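Local structure of tyrosine--tRNA ligase (Aeropyrum pernix, 2CYA) at residues S253-D256 with I257-I261; V337-P340 with I341-A344; D125-G128 with L129-R132. The protein probably attaches tyrosine to tRNA(Tyr) in two steps, first activating it with ATP as Tyr-AMP and then transferring it to the acceptor end of the tRNA. All blocks are in the same frame, centred on the assembly; numbering follows the deposited sequence.

Contact 1: S253-D256 with I257-I261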
# COMPACT_ATOMS: atom_id res chain seq x y z
N SER A 253 36.53 -18.36 -0.42
CA SER A 253 37.96 -18.58 -0.24
C SER A 253 38.67 -18.34 -1.56
O SER A 253 38.02 -18.28 -2.61
CB SER A 253 38.21 -20.03 0.20
OG SER A 253 37.83 -20.94 -0.82
N ASP A 254 40.00 -18.19 -1.52
CA ASP A 254 40.78 -17.99 -2.74
C ASP A 254 40.56 -19.20 -3.65
O ASP A 254 40.48 -19.07 -4.87
CB ASP A 254 42.28 -17.88 -2.43
CG ASP A 254 42.65 -16.60 -1.68
OD1 ASP A 254 43.83 -16.48 -1.29
OD2 ASP A 254 41.79 -15.71 -1.49
N ASP A 255 40.48 -20.39 -3.06
CA ASP A 255 40.28 -21.61 -3.85
C ASP A 255 38.88 -21.64 -4.49
O ASP A 255 38.73 -22.06 -5.63
CB ASP A 255 40.48 -22.84 -2.99
CG ASP A 255 40.44 -24.13 -3.80
OD1 ASP A 255 39.62 -25.02 -3.46
OD2 ASP A 255 41.22 -24.26 -4.76
N ASP A 256 37.86 -21.18 -3.75
CA ASP A 256 36.49 -21.13 -4.28
C ASP A 256 36.49 -20.20 -5.50
O ASP A 256 35.87 -20.50 -6.53
CB ASP A 256 35.52 -20.56 -3.24
CG ASP A 256 35.18 -21.54 -2.14
OD1 ASP A 256 34.72 -21.09 -1.07
OD2 ASP A 256 35.36 -22.76 -2.34
N ILE A 257 37.16 -19.06 -5.38
CA ILE A 257 37.22 -18.11 -6.49
C ILE A 257 37.94 -18.70 -7.72
O ILE A 257 37.51 -18.49 -8.85
CB ILE A 257 37.92 -16.79 -6.05
CG1 ILE A 257 37.07 -16.08 -5.00
CG2 ILE A 257 38.12 -15.86 -7.24
CD1 ILE A 257 37.71 -14.81 -4.44
N ARG A 258 39.04 -19.42 -7.50
CA ARG A 258 39.76 -20.04 -8.61
C ARG A 258 38.89 -21.08 -9.32
O ARG A 258 38.89 -21.17 -10.55
CB ARG A 258 41.03 -20.73 -8.09
CG ARG A 258 42.21 -19.79 -7.94
CD ARG A 258 43.38 -20.47 -7.28
NE ARG A 258 44.36 -19.46 -6.88
CZ ARG A 258 44.85 -19.33 -5.65
NH1 ARG A 258 45.73 -18.37 -5.41
NH2 ARG A 258 44.49 -20.16 -4.68
N ARG A 259 38.14 -21.87 -8.54
CA ARG A 259 37.27 -22.90 -9.09
C ARG A 259 36.14 -22.28 -9.90
O ARG A 259 35.94 -22.61 -11.08
CB ARG A 259 36.68 -23.77 -7.98
CG ARG A 259 35.73 -24.88 -8.48
CD ARG A 259 34.68 -25.19 -7.42
NE ARG A 259 35.30 -25.17 -6.10
CZ ARG A 259 34.78 -24.57 -5.02
NH1 ARG A 259 35.45 -24.61 -3.88
NH2 ARG A 259 33.61 -23.94 -5.09
N LYS A 260 35.39 -21.38 -9.26
CA LYS A 260 34.26 -20.73 -9.91
C LYS A 260 34.66 -19.99 -11.19
O LYS A 260 33.93 -20.04 -12.17
CB LYS A 260 33.57 -19.76 -8.95
CG LYS A 260 32.90 -20.45 -7.78
CD LYS A 260 32.22 -19.43 -6.86
CE LYS A 260 31.60 -20.09 -5.64
NZ LYS A 260 30.79 -19.09 -4.89
N ILE A 261 35.79 -19.31 -11.17
CA ILE A 261 36.22 -18.59 -12.37
C ILE A 261 36.71 -19.57 -13.45
O ILE A 261 36.42 -19.41 -14.64
CB ILE A 261 37.34 -17.59 -12.04
CG1 ILE A 261 36.79 -16.50 -11.09
CG2 ILE A 261 37.90 -16.99 -13.31
CD1 ILE A 261 35.58 -15.75 -11.63
O HOH W 1 43.86 -23.02 -4.88
O HOH W 2 37.93 -26.11 -5.43
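Lys260 N reaches back to Asp256 O at 2.9 Å in a nearly straight bond (172° at the hydrogen), the shortest of the four main-chain bonds that join the two segments. The same oxygen is flanked by Lys260 CG at 3.2 Å, where the lysine chain sets out toward Asp252, Ala247 and Pro244. Asp256 N also donates to Ser253 OG at 2.9 Å, while Ser253 N returns a weak bond to Asp256 OD1, and this reciprocal pair is a capping box at the N-terminus of helix 254-262, with Ser253 as N-cap. Asp256 CG lies anti to the carbonyl carbon, beside the backbone N (chi1 -75°), and OD2 of that carboxylate forms a salt bridge with Arg259 NH1; the modelled separation is too short to be trusted in detail. Arg259 folds back through a bend at chi3, laying one guanidinium face over Asp256 CA. Two waters extend the network from Asp255: one links OD2 to Arg258 NH2, 2.9 Å from each, and the other links OD1 to Arg259 NE. With a leucine in place of Arg259, Asp256 OD2 and the outside partner Glu245 would probably each lose a positive mate, and the second water the N-H that donates to it. Arg258 NE forms a salt bridge with Glu332 on helix 323-346, and Asp254 does so with Arg339 and Arg342 of that helix.

Contact 2: V337-P340 with I341-A344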
# COMPACT_ATOMS: atom_id res chain seq x y z
N VAL A 337 41.20 -8.31 -4.82
CA VAL A 337 40.12 -7.40 -4.52
C VAL A 337 39.30 -7.91 -3.34
O VAL A 337 38.92 -7.15 -2.45
CB VAL A 337 39.16 -7.21 -5.72
CG1 VAL A 337 37.94 -6.40 -5.29
CG2 VAL A 337 39.90 -6.46 -6.88
N VAL A 338 39.05 -9.22 -3.33
CA VAL A 338 38.25 -9.82 -2.28
C VAL A 338 38.94 -10.02 -0.93
O VAL A 338 38.32 -9.85 0.12
CB VAL A 338 37.67 -11.17 -2.77
CG1 VAL A 338 37.08 -11.94 -1.61
CG2 VAL A 338 36.60 -10.91 -3.83
N ARG A 339 40.22 -10.35 -0.96
CA ARG A 339 40.98 -10.60 0.26
C ARG A 339 40.71 -9.62 1.40
O ARG A 339 40.28 -10.04 2.48
CB ARG A 339 42.48 -10.65 -0.06
CG ARG A 339 43.38 -11.00 1.12
CD ARG A 339 44.76 -11.47 0.63
NE ARG A 339 44.70 -12.79 -0.01
CZ ARG A 339 45.52 -13.17 -0.99
NH1 ARG A 339 46.46 -12.34 -1.44
NH2 ARG A 339 45.40 -14.38 -1.53
N PRO A 340 40.93 -8.32 1.18
CA PRO A 340 40.66 -7.37 2.27
C PRO A 340 39.19 -7.25 2.69
O PRO A 340 38.90 -7.02 3.86
CB PRO A 340 41.24 -6.05 1.75
CG PRO A 340 41.13 -6.20 0.26
CD PRO A 340 41.55 -7.63 0.03
N ILE A 341 38.26 -7.40 1.74
CA ILE A 341 36.84 -7.33 2.06
C ILE A 341 36.46 -8.53 2.93
O ILE A 341 35.77 -8.39 3.95
CB ILE A 341 35.99 -7.34 0.79
CG1 ILE A 341 36.33 -6.09 -0.03
CG2 ILE A 341 34.49 -7.40 1.15
CD1 ILE A 341 35.73 -6.07 -1.40
N ARG A 342 36.93 -9.70 2.51
CA ARG A 342 36.69 -10.93 3.23
C ARG A 342 37.23 -10.80 4.66
O ARG A 342 36.59 -11.23 5.63
CB ARG A 342 37.38 -12.09 2.51
CG ARG A 342 37.12 -13.46 3.11
CD ARG A 342 37.73 -14.52 2.22
NE ARG A 342 39.15 -14.26 2.03
CZ ARG A 342 39.85 -14.58 0.95
NH1 ARG A 342 39.28 -15.21 -0.08
NH2 ARG A 342 41.13 -14.26 0.91
N GLY A 343 38.42 -10.20 4.78
CA GLY A 343 39.02 -10.02 6.09
C GLY A 343 38.22 -9.15 7.04
O GLY A 343 38.02 -9.50 8.20
N ALA A 344 37.74 -8.01 6.54
CA ALA A 344 36.95 -7.09 7.35
C ALA A 344 35.66 -7.75 7.84
O ALA A 344 35.17 -7.43 8.92
CB ALA A 344 36.61 -5.84 6.55
O HOH W 3 43.36 -14.46 2.33
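Arg339 and Arg342 both set CG opposite the backbone N (chi1 -176° in each), and their chains then bend in opposite senses at chi3, which brings the second guanidinium back across the first residue. Arg342 NH2 comes to 3.7 Å from Arg339 CA, with that carbon and Val338 CG1 over one face of the Arg342 group. The same nitrogen stands at the edge of the Arg339 guanidinium, 4.0 Å from NE, the two planes turned 42° apart. Asp254 forms salt bridges with both, through Arg339 NH2 and Arg342 NH2, which probably draws the two cations together; Arg342 NH1 also donates to Asp252 O. A water adds a further link, accepting from Arg339 NE at 3.2 Å and, weakly, from Arg342 NH2. The pair rides on helix 323-346, which is kinked at Pro340, a residue whose nitrogen has no hydrogen to give the preceding turn. Main-chain bonds resume across and after it: Arg342 N to Val338 O at 2.8 Å, and Ala344 N to Pro340 O. Round the helix from the arginines, Ile341 CD1 lies 3.5 Å from Val337 O and 4.5 Å from Val337 CG1. From there Ile341 packs on Leu53 of helix 51-64 and Val101 of helix 88-104.

Contact 3: D125-G128 with L129-R132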
# COMPACT_ATOMS: atom_id res chain seq x y z
N ASP A 125 3.52 10.27 6.57
CA ASP A 125 3.69 11.00 5.32
C ASP A 125 4.25 10.13 4.22
O ASP A 125 3.96 10.34 3.05
CB ASP A 125 4.58 12.23 5.53
CG ASP A 125 3.89 13.30 6.37
OD1 ASP A 125 2.64 13.30 6.39
OD2 ASP A 125 4.59 14.12 6.99
N TYR A 126 5.06 9.14 4.58
CA TYR A 126 5.59 8.25 3.57
C TYR A 126 4.43 7.46 2.95
O TYR A 126 4.32 7.40 1.72
CB TYR A 126 6.60 7.28 4.18
CG TYR A 126 7.00 6.19 3.23
CD1 TYR A 126 7.88 6.45 2.16
CD2 TYR A 126 6.53 4.90 3.40
CE1 TYR A 126 8.29 5.42 1.32
CE2 TYR A 126 6.92 3.87 2.56
CZ TYR A 126 7.80 4.12 1.52
OH TYR A 126 8.17 3.08 0.69
N TRP A 127 3.58 6.87 3.79
CA TRP A 127 2.44 6.10 3.27
C TRP A 127 1.50 7.05 2.57
O TRP A 127 0.86 6.68 1.60
CB TRP A 127 1.76 5.32 4.41
CG TRP A 127 2.70 4.29 4.97
CD1 TRP A 127 3.40 4.36 6.15
CD2 TRP A 127 3.19 3.12 4.29
NE1 TRP A 127 4.30 3.33 6.24
CE2 TRP A 127 4.20 2.55 5.11
CE3 TRP A 127 2.89 2.51 3.06
CZ2 TRP A 127 4.90 1.39 4.74
CZ3 TRP A 127 3.58 1.36 2.70
CH2 TRP A 127 4.58 0.81 3.53
N GLY A 128 1.45 8.29 3.03
CA GLY A 128 0.62 9.27 2.35
C GLY A 128 1.06 9.39 0.90
O GLY A 128 0.22 9.54 -0.01
N LEU A 129 2.39 9.33 0.67
CA LEU A 129 2.96 9.41 -0.69
C LEU A 129 2.70 8.13 -1.46
O LEU A 129 2.44 8.15 -2.66
CB LEU A 129 4.49 9.63 -0.66
CG LEU A 129 5.10 11.03 -0.78
CD1 LEU A 129 6.62 10.96 -0.57
CD2 LEU A 129 4.79 11.61 -2.15
N VAL A 130 2.81 7.00 -0.78
CA VAL A 130 2.53 5.75 -1.47
C VAL A 130 1.10 5.81 -2.05
O VAL A 130 0.84 5.31 -3.15
CB VAL A 130 2.67 4.55 -0.52
CG1 VAL A 130 2.06 3.32 -1.15
CG2 VAL A 130 4.16 4.32 -0.23
N ILE A 131 0.19 6.42 -1.31
CA ILE A 131 -1.19 6.53 -1.80
C ILE A 131 -1.33 7.54 -2.94
O ILE A 131 -1.98 7.28 -3.95
CB ILE A 131 -2.15 6.90 -0.66
CG1 ILE A 131 -2.24 5.73 0.32
CG2 ILE A 131 -3.53 7.21 -1.23
CD1 ILE A 131 -3.15 5.99 1.47
N ARG A 132 -0.72 8.71 -2.78
CA ARG A 132 -0.80 9.70 -3.84
C ARG A 132 -0.18 9.15 -5.13
O ARG A 132 -0.68 9.39 -6.24
CB ARG A 132 -0.14 10.99 -3.37
CG ARG A 132 -1.01 11.71 -2.34
CD ARG A 132 -0.24 12.73 -1.58
NE ARG A 132 0.63 13.48 -2.47
CZ ARG A 132 1.74 14.08 -2.08
NH1 ARG A 132 2.11 14.02 -0.80
NH2 ARG A 132 2.50 14.72 -2.97
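Helix 124-135 stands between the predicted tyrosine site and the second subunit, and within it Val130 packs against two aromatic neighbours, Tyr126 and Trp127. Val130 CG2 sits over one face of the Tyr126 ring, offset toward its rim, in a CH-pi contact 4.2 Å from the centroid and 23° off the normal. The same methyl lies 4.0 Å from Trp127 CE3. Different first torsions bring the rings together: Tyr126 has CG anti to its N (chi1 170°), whereas Trp127 keeps CG beside its N, and Tyr126 CD2 comes 3.7 Å above the centre of the indole plane. In the main chain, Tyr126 O accepts from two amides, Val130 N at 2.9 Å and, weakly, Leu129 N, which is also bonded to Asp125 O. On another side of the helix, Leu129 CD2 rests 3.6 Å above the Arg132 guanidinium plane. The buried polar ends are satisfied from outside: Trp127 NE1 bonds to Ala121 O, and Tyr126 OH to Met168 O and Asp172 OD1. Trp127 also stacks on Trp127 of the second subunit, and Trp76 of the second subunit packs on Ile131. Because Asp172 is a predicted tyrosine ligand, Tyr126 probably acts as a second-shell residue that helps position it, joining the dimer interface to the tyrosine pocket of a class I synthetase.

Overall arrangement
Contacts 1 and 2 meet; contact 3 lies across the chain's centre. Asp254 makes the junction with two salt bridges: its OD1 is 2.6 Å from Arg339 NH2 and its OD2 2.9 Å from Arg342 NH2, while Ile257 CD1 packs on Val338 CB at 4.0 Å. This holds helix 254-262 to helix 323-346 near the inferred ATP site, the side chains of Lys260 and Val338 being about 8 and 9 Å from that of His49. Centre to centre, contact 3 is about 46 Å from contact 1 and 40 Å from contact 2. It lies at the dimer interface, the Tyr126 side chain about 3 Å from that of Asp172 in the predicted tyrosine pocket.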